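Local coordinates for Alpha/beta hydrolase (Paenibacillus sp. VTT E-133280, PDB 6TJ2), which probably hydrolyses methyl salicylate to salicylic acid as an extracellular esterase related to tobacco salicylic acid binding protein 2, at residues F59-H72 with V268-V280. Sequence-based numbering, arbitrary orientation.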
# COMPACT_ATOMS: atom_id res chain seq x y z
N PHE A 59 -16.49 -22.01 1.38
CA PHE A 59 -15.81 -20.73 1.08
C PHE A 59 -15.07 -20.86 -0.24
O PHE A 59 -15.00 -19.86 -0.95
CB PHE A 59 -14.85 -20.38 2.21
CG PHE A 59 -14.08 -19.09 2.10
CD1 PHE A 59 -14.78 -17.92 2.23
CD2 PHE A 59 -12.75 -19.02 1.82
CE1 PHE A 59 -14.13 -16.69 2.23
CE2 PHE A 59 -12.11 -17.77 1.76
CZ PHE A 59 -12.80 -16.63 1.98
N TRP A 60 -14.41 -22.00 -0.46
CA TRP A 60 -13.51 -22.24 -1.61
C TRP A 60 -14.23 -22.67 -2.88
O TRP A 60 -13.54 -22.88 -3.86
CB TRP A 60 -12.47 -23.27 -1.21
CG TRP A 60 -11.65 -22.91 -0.01
CD1 TRP A 60 -11.62 -23.57 1.17
CD2 TRP A 60 -10.71 -21.81 0.09
NE1 TRP A 60 -10.72 -22.95 2.01
CE2 TRP A 60 -10.12 -21.91 1.37
CE3 TRP A 60 -10.28 -20.82 -0.79
CZ2 TRP A 60 -9.16 -21.01 1.82
CZ3 TRP A 60 -9.31 -19.95 -0.37
CH2 TRP A 60 -8.76 -20.07 0.92
N ASP A 61 -15.56 -22.76 -2.89
CA ASP A 61 -16.21 -23.47 -4.02
C ASP A 61 -15.78 -22.88 -5.37
O ASP A 61 -15.33 -23.64 -6.27
CB ASP A 61 -17.72 -23.44 -3.88
CG ASP A 61 -18.31 -24.37 -2.82
OD1 ASP A 61 -17.57 -25.21 -2.33
OD2 ASP A 61 -19.53 -24.13 -2.54
N GLU A 62 -15.93 -21.59 -5.53
CA GLU A 62 -15.71 -20.95 -6.87
C GLU A 62 -14.23 -20.97 -7.21
O GLU A 62 -13.83 -21.24 -8.36
CB GLU A 62 -16.29 -19.54 -6.90
CG GLU A 62 -17.80 -19.45 -6.67
CD GLU A 62 -18.30 -19.55 -5.24
OE1 GLU A 62 -17.50 -19.60 -4.25
OE2 GLU A 62 -19.57 -19.60 -5.08
N THR A 63 -13.40 -20.57 -6.28
CA THR A 63 -11.96 -20.48 -6.53
C THR A 63 -11.36 -21.85 -6.76
O THR A 63 -10.51 -22.04 -7.68
CB THR A 63 -11.29 -19.67 -5.42
OG1 THR A 63 -11.67 -18.29 -5.49
CG2 THR A 63 -9.80 -19.78 -5.48
N ALA A 64 -11.78 -22.85 -5.99
CA ALA A 64 -11.29 -24.22 -6.23
C ALA A 64 -11.68 -24.72 -7.64
O ALA A 64 -10.85 -25.35 -8.26
CB ALA A 64 -11.83 -25.14 -5.13
N SER A 65 -12.89 -24.41 -8.04
CA SER A 65 -13.37 -24.82 -9.39
C SER A 65 -12.47 -24.17 -10.43
O SER A 65 -12.04 -24.85 -11.41
CB SER A 65 -14.76 -24.37 -9.61
OG SER A 65 -15.15 -24.61 -10.94
N GLU A 66 -12.09 -22.91 -10.28
CA GLU A 66 -11.19 -22.25 -11.27
C GLU A 66 -9.79 -22.84 -11.22
O GLU A 66 -9.13 -22.94 -12.27
CB GLU A 66 -11.22 -20.73 -11.08
CG GLU A 66 -12.55 -20.11 -11.43
CD GLU A 66 -13.00 -20.28 -12.87
OE1 GLU A 66 -12.13 -20.19 -13.74
OE2 GLU A 66 -14.23 -20.40 -13.08
N LEU A 67 -9.27 -23.18 -10.05
CA LEU A 67 -7.97 -23.86 -9.96
C LEU A 67 -8.00 -25.19 -10.68
O LEU A 67 -7.00 -25.52 -11.38
CB LEU A 67 -7.56 -24.05 -8.50
CG LEU A 67 -6.97 -22.83 -7.82
CD1 LEU A 67 -6.92 -23.09 -6.29
CD2 LEU A 67 -5.61 -22.48 -8.36
N ARG A 68 -9.09 -25.94 -10.56
CA ARG A 68 -9.18 -27.26 -11.22
C ARG A 68 -9.20 -27.07 -12.74
O ARG A 68 -8.61 -27.87 -13.45
CB ARG A 68 -10.39 -28.04 -10.73
CG ARG A 68 -10.27 -28.50 -9.29
CD ARG A 68 -11.45 -29.35 -8.82
NE ARG A 68 -11.41 -29.51 -7.37
CZ ARG A 68 -12.17 -28.91 -6.50
NH1 ARG A 68 -13.20 -28.16 -6.88
NH2 ARG A 68 -11.93 -29.04 -5.21
N LYS A 69 -9.83 -26.00 -13.23
CA LYS A 69 -9.86 -25.73 -14.69
C LYS A 69 -8.46 -25.46 -15.20
O LYS A 69 -8.24 -25.69 -16.41
CB LYS A 69 -10.78 -24.56 -15.01
CG LYS A 69 -12.25 -24.80 -14.77
CD LYS A 69 -13.03 -23.52 -15.03
CE LYS A 69 -14.49 -23.61 -14.68
NZ LYS A 69 -15.15 -22.30 -14.97
N LEU A 70 -7.53 -24.94 -14.40
CA LEU A 70 -6.13 -24.70 -14.77
C LEU A 70 -5.30 -25.98 -14.68
O LEU A 70 -4.09 -25.90 -14.95
CB LEU A 70 -5.56 -23.62 -13.84
CG LEU A 70 -6.16 -22.23 -14.01
CD1 LEU A 70 -5.70 -21.30 -12.92
CD2 LEU A 70 -5.82 -21.67 -15.38
N GLY A 71 -5.89 -27.11 -14.26
CA GLY A 71 -5.20 -28.40 -14.22
C GLY A 71 -4.69 -28.77 -12.85
O GLY A 71 -3.95 -29.77 -12.73
N HIS A 72 -4.94 -27.95 -11.83
CA HIS A 72 -4.46 -28.23 -10.46
C HIS A 72 -5.43 -29.15 -9.71
O HIS A 72 -6.65 -29.15 -9.97
CB HIS A 72 -4.24 -26.88 -9.75
CG HIS A 72 -3.34 -25.99 -10.54
ND1 HIS A 72 -2.07 -26.39 -10.88
CD2 HIS A 72 -3.58 -24.80 -11.12
CE1 HIS A 72 -1.51 -25.40 -11.59
NE2 HIS A 72 -2.41 -24.44 -11.74
N VAL A 268 -13.02 -14.07 -3.36
CA VAL A 268 -12.93 -15.52 -3.69
C VAL A 268 -14.23 -16.00 -4.33
O VAL A 268 -14.27 -17.08 -4.97
CB VAL A 268 -12.59 -16.41 -2.49
CG1 VAL A 268 -11.19 -16.08 -2.01
CG2 VAL A 268 -13.64 -16.35 -1.41
N ARG A 269 -15.33 -15.28 -4.15
CA ARG A 269 -16.65 -15.62 -4.77
C ARG A 269 -16.82 -14.88 -6.07
O ARG A 269 -17.33 -15.49 -7.02
CB ARG A 269 -17.83 -15.28 -3.87
CG ARG A 269 -18.06 -16.34 -2.82
CD ARG A 269 -17.49 -15.88 -1.51
NE ARG A 269 -17.91 -16.85 -0.52
CZ ARG A 269 -18.12 -16.57 0.76
NH1 ARG A 269 -17.82 -15.40 1.29
NH2 ARG A 269 -18.60 -17.52 1.53
N THR A 270 -16.45 -13.61 -6.15
CA THR A 270 -16.79 -12.76 -7.32
C THR A 270 -15.72 -12.82 -8.40
O THR A 270 -16.05 -12.53 -9.56
CB THR A 270 -17.11 -11.34 -6.87
OG1 THR A 270 -15.91 -10.87 -6.23
CG2 THR A 270 -18.26 -11.30 -5.89
N GLU A 271 -14.46 -13.03 -8.05
CA GLU A 271 -13.35 -13.03 -9.00
C GLU A 271 -12.54 -14.28 -8.83
O GLU A 271 -11.33 -14.23 -8.65
CB GLU A 271 -12.46 -11.79 -8.83
CG GLU A 271 -13.19 -10.48 -9.07
CD GLU A 271 -13.59 -10.20 -10.51
OE1 GLU A 271 -13.10 -10.87 -11.44
OE2 GLU A 271 -14.39 -9.21 -10.74
N PRO A 272 -13.16 -15.48 -8.94
CA PRO A 272 -12.45 -16.71 -8.65
C PRO A 272 -11.33 -17.01 -9.64
O PRO A 272 -10.36 -17.67 -9.27
CB PRO A 272 -13.54 -17.81 -8.65
CG PRO A 272 -14.66 -17.19 -9.53
CD PRO A 272 -14.58 -15.70 -9.23
N LYS A 273 -11.47 -16.63 -10.93
CA LYS A 273 -10.39 -16.92 -11.88
C LYS A 273 -9.16 -16.11 -11.52
O LYS A 273 -8.05 -16.65 -11.51
CB LYS A 273 -10.88 -16.61 -13.30
CG LYS A 273 -9.86 -16.95 -14.38
CD LYS A 273 -10.29 -16.47 -15.75
CE LYS A 273 -9.12 -16.32 -16.70
NZ LYS A 273 -9.50 -16.70 -18.09
N MET A 274 -9.36 -14.84 -11.21
CA MET A 274 -8.25 -13.98 -10.78
C MET A 274 -7.61 -14.53 -9.48
O MET A 274 -6.37 -14.62 -9.37
CB MET A 274 -8.76 -12.56 -10.57
CG MET A 274 -7.69 -11.60 -10.16
SD MET A 274 -8.36 -10.11 -9.39
CE MET A 274 -8.77 -10.81 -7.78
N MET A 275 -8.43 -14.97 -8.55
CA MET A 275 -7.90 -15.54 -7.31
C MET A 275 -7.11 -16.82 -7.53
O MET A 275 -6.03 -17.00 -6.94
CB MET A 275 -9.01 -15.80 -6.27
CG MET A 275 -9.65 -14.55 -5.74
SD MET A 275 -8.47 -13.36 -4.97
CE MET A 275 -7.52 -14.50 -3.98
N ALA A 276 -7.61 -17.70 -8.39
CA ALA A 276 -6.87 -18.93 -8.74
C ALA A 276 -5.52 -18.56 -9.32
O ALA A 276 -4.51 -19.14 -8.94
CB ALA A 276 -7.71 -19.73 -9.71
N GLU A 277 -5.47 -17.57 -10.20
CA GLU A 277 -4.18 -17.16 -10.79
C GLU A 277 -3.24 -16.64 -9.71
O GLU A 277 -2.04 -16.95 -9.75
CB GLU A 277 -4.41 -16.12 -11.88
CG GLU A 277 -5.16 -16.66 -13.08
CD GLU A 277 -5.60 -15.54 -14.01
OE1 GLU A 277 -5.47 -14.33 -13.65
OE2 GLU A 277 -6.09 -15.86 -15.09
N LEU A 278 -3.74 -15.88 -8.77
CA LEU A 278 -2.91 -15.38 -7.67
C LEU A 278 -2.39 -16.49 -6.78
O LEU A 278 -1.22 -16.49 -6.33
CB LEU A 278 -3.65 -14.36 -6.80
CG LEU A 278 -3.92 -13.01 -7.49
CD1 LEU A 278 -4.90 -12.21 -6.69
CD2 LEU A 278 -2.60 -12.25 -7.71
N MET A 279 -3.23 -17.50 -6.55
CA MET A 279 -2.81 -18.63 -5.72
C MET A 279 -1.74 -19.44 -6.42
O MET A 279 -0.82 -19.93 -5.77
CB MET A 279 -4.02 -19.51 -5.37
CG MET A 279 -4.95 -18.78 -4.43
SD MET A 279 -6.48 -19.67 -4.21
CE MET A 279 -7.13 -18.94 -2.70
N VAL A 280 -1.81 -19.57 -7.76
CA VAL A 280 -0.70 -20.22 -8.50
C VAL A 280 0.56 -19.38 -8.38
O VAL A 280 1.63 -19.90 -8.22
CB VAL A 280 -1.14 -20.47 -9.95
CG1 VAL A 280 0.02 -20.95 -10.84
CG2 VAL A 280 -2.29 -21.46 -10.01
O HOH W 1 -14.21 -19.55 -3.62
O HOH W 2 -18.26 -19.61 -1.62
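Two helices of the alpha/beta-hydrolase fold, 61-69 and the C-terminal 272-283, meet where T63 packs among V268, P272 and M279; the axes of segments 61-69 and 272-280 cross at -64°, 8.0 Å apart. T63 is a knob set in a hole formed by V268, M275, A276 and M279. Its OG1 lies anti to the carbonyl carbon (chi1 -69°) and donates to V268 O at 2.9 Å, in the carbonyl plane and on a lone pair, while the other branch, CG2, lies against M279 SD. A valine here would probably leave V268 O without its hydroxyl donor. Water 1 also lies at V268 O and F59 O, and accepts from T63 N at 3.0 Å. Farther along, A276 CB rests against L67 CG, and V280 CG2 reaches the H72 ring, whose ND1 is hydrogen-bonded to L45 N. At the other end, water 2 bridges E62 OE1 and R269 NE. The guanidinium of R269, held by M265 O, has F59 CD1 over one face, the ring and guanidinium planes 67° apart. Beside it V268 CG2 makes a CH-pi contact over the F59 ring, 3.8 Å from its centroid.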